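Local coordinates for protein Rho guanine nucleotide exchange factor 12 (Homo sapiens, PDB 1TXD) that acts as a guanine nucleotide exchange factor for the GTPase RhoA through its tandem DH and PH domains, the part present here, at residues A[4-9]-A[24-29]. The protein carries 1 engineered substitution. Sequence-based numbering, arbitrary orientation.
Sequences PNWQQL and KRQEVI
W6 lays one face of its indole on Q26 where the N-terminal segment 4-9 meets helix 20-57, the long first helix of the DH helical bundle. The indole reaches that helix because CG of W6 stands anti to the backbone N (chi1 176°). Along Q26, CB sits over the six-membered ring in a CH-pi contact, 3.5 Å from its centroid and 17° off the ring normal. CG continues over the same face above W6 CZ2, 3.3 Å away. The chain then bends, and CD passes 3.9 Å from W6 CZ2. At the tip, NE2 is satisfied by hydrogen bonds to E22 OE2 and I98 O, which are likely to fix the amide, tilted 43° from the indole. OE1 lies 3.5 Å from W6 NE1, whose weak hydrogen bond goes instead to S96 O. I23, N30 and L15 also pack against W6. Without the indole, as with an alanine here, CB and CG of Q26 would probably face a gap and S96 O would lose its weak donor. N5 is the N-cap of the short, weakly bonded helix 6-9: its OD1 accepts from Q7 N at 3.1 Å. Beyond it, the extended Q7 brings NE2 to 3.5 Å from E27 OE1.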
# COMPACT_ATOMS: atom_id res chain seq x y z
N PRO A 4 19.12 23.71 13.61
CA PRO A 4 17.72 23.27 13.81
C PRO A 4 16.59 24.33 13.77
O PRO A 4 15.63 24.11 13.03
CB PRO A 4 17.77 22.61 15.21
CG PRO A 4 18.99 23.24 15.89
CD PRO A 4 19.70 24.17 14.89
N ASN A 5 16.66 25.42 14.55
CA ASN A 5 15.63 26.47 14.57
C ASN A 5 15.90 27.48 13.46
O ASN A 5 17.06 27.66 13.07
CB ASN A 5 15.61 27.20 15.92
CG ASN A 5 14.32 27.99 16.17
OD1 ASN A 5 14.04 28.99 15.51
ND2 ASN A 5 13.56 27.57 17.18
N TRP A 6 14.84 28.12 12.97
CA TRP A 6 14.98 29.11 11.90
C TRP A 6 15.54 30.47 12.35
O TRP A 6 16.45 31.01 11.71
CB TRP A 6 13.64 29.38 11.22
CG TRP A 6 13.83 30.46 10.22
CD1 TRP A 6 14.51 30.38 9.03
CD2 TRP A 6 13.43 31.81 10.36
NE1 TRP A 6 14.50 31.60 8.40
CE2 TRP A 6 13.86 32.50 9.21
CE3 TRP A 6 12.73 32.52 11.34
CZ2 TRP A 6 13.60 33.86 9.01
CZ3 TRP A 6 12.48 33.85 11.15
CH2 TRP A 6 12.91 34.51 9.99
N GLN A 7 14.97 31.02 13.43
CA GLN A 7 15.33 32.36 13.94
C GLN A 7 16.76 32.39 14.50
O GLN A 7 17.38 33.46 14.63
CB GLN A 7 14.33 32.82 15.02
CG GLN A 7 12.87 32.82 14.55
CD GLN A 7 11.85 32.81 15.67
OE1 GLN A 7 11.90 31.94 16.55
NE2 GLN A 7 10.91 33.76 15.64
N GLN A 8 17.26 31.19 14.84
CA GLN A 8 18.66 30.96 15.18
C GLN A 8 19.62 31.30 14.04
O GLN A 8 20.66 31.91 14.27
CB GLN A 8 18.86 29.49 15.59
CG GLN A 8 20.31 29.09 15.93
CD GLN A 8 20.90 29.88 17.11
OE1 GLN A 8 21.93 30.53 16.96
NE2 GLN A 8 20.24 29.81 18.27
N LEU A 9 19.27 30.90 12.82
CA LEU A 9 20.04 31.32 11.65
C LEU A 9 20.12 32.85 11.62
O LEU A 9 21.18 33.41 11.91
CB LEU A 9 19.41 30.81 10.33
CG LEU A 9 19.72 29.38 9.87
CD1 LEU A 9 18.81 28.93 8.71
CD2 LEU A 9 21.20 29.24 9.47
N LYS A 24 6.18 33.85 10.09
CA LYS A 24 5.45 32.58 10.08
C LYS A 24 5.73 31.84 8.78
O LYS A 24 5.96 30.63 8.82
CB LYS A 24 3.94 32.80 10.21
CG LYS A 24 3.46 32.89 11.65
CD LYS A 24 2.47 34.02 11.86
CE LYS A 24 2.39 34.45 13.32
NZ LYS A 24 2.02 35.88 13.42
N ARG A 25 5.73 32.55 7.66
CA ARG A 25 6.11 31.99 6.36
C ARG A 25 7.47 31.32 6.47
O ARG A 25 7.64 30.20 5.94
CB ARG A 25 6.12 33.05 5.22
CG ARG A 25 6.08 32.46 3.76
CD ARG A 25 6.13 33.49 2.63
NE ARG A 25 7.48 34.02 2.54
CZ ARG A 25 8.40 33.69 1.64
NH1 ARG A 25 8.15 32.84 0.64
NH2 ARG A 25 9.59 34.27 1.74
N GLN A 26 8.42 31.94 7.16
CA GLN A 26 9.77 31.41 7.17
C GLN A 26 9.78 30.15 7.98
O GLN A 26 10.48 29.20 7.64
CB GLN A 26 10.78 32.36 7.76
CG GLN A 26 10.98 33.65 6.95
CD GLN A 26 11.65 33.38 5.63
OE1 GLN A 26 12.64 32.66 5.59
NE2 GLN A 26 11.10 33.92 4.56
N GLU A 27 9.03 30.17 9.06
CA GLU A 27 8.98 29.05 9.98
C GLU A 27 8.42 27.81 9.29
O GLU A 27 8.94 26.74 9.48
CB GLU A 27 8.16 29.40 11.23
CG GLU A 27 8.95 30.08 12.35
CD GLU A 27 8.04 30.75 13.40
OE1 GLU A 27 8.50 31.62 14.18
OE2 GLU A 27 6.85 30.38 13.43
N VAL A 28 7.37 27.97 8.50
CA VAL A 28 6.76 26.87 7.79
C VAL A 28 7.57 26.41 6.57
O VAL A 28 7.55 25.22 6.25
CB VAL A 28 5.29 27.12 7.42
CG1 VAL A 28 4.45 27.32 8.66
CG2 VAL A 28 5.14 28.28 6.46
N ILE A 29 8.30 27.30 5.89
CA ILE A 29 9.23 26.84 4.87
C ILE A 29 10.32 26.01 5.54
O ILE A 29 10.83 25.04 4.99
CB ILE A 29 9.88 28.00 4.08
CG1 ILE A 29 8.88 28.61 3.12
CG2 ILE A 29 11.06 27.49 3.26
CD1 ILE A 29 9.34 29.95 2.56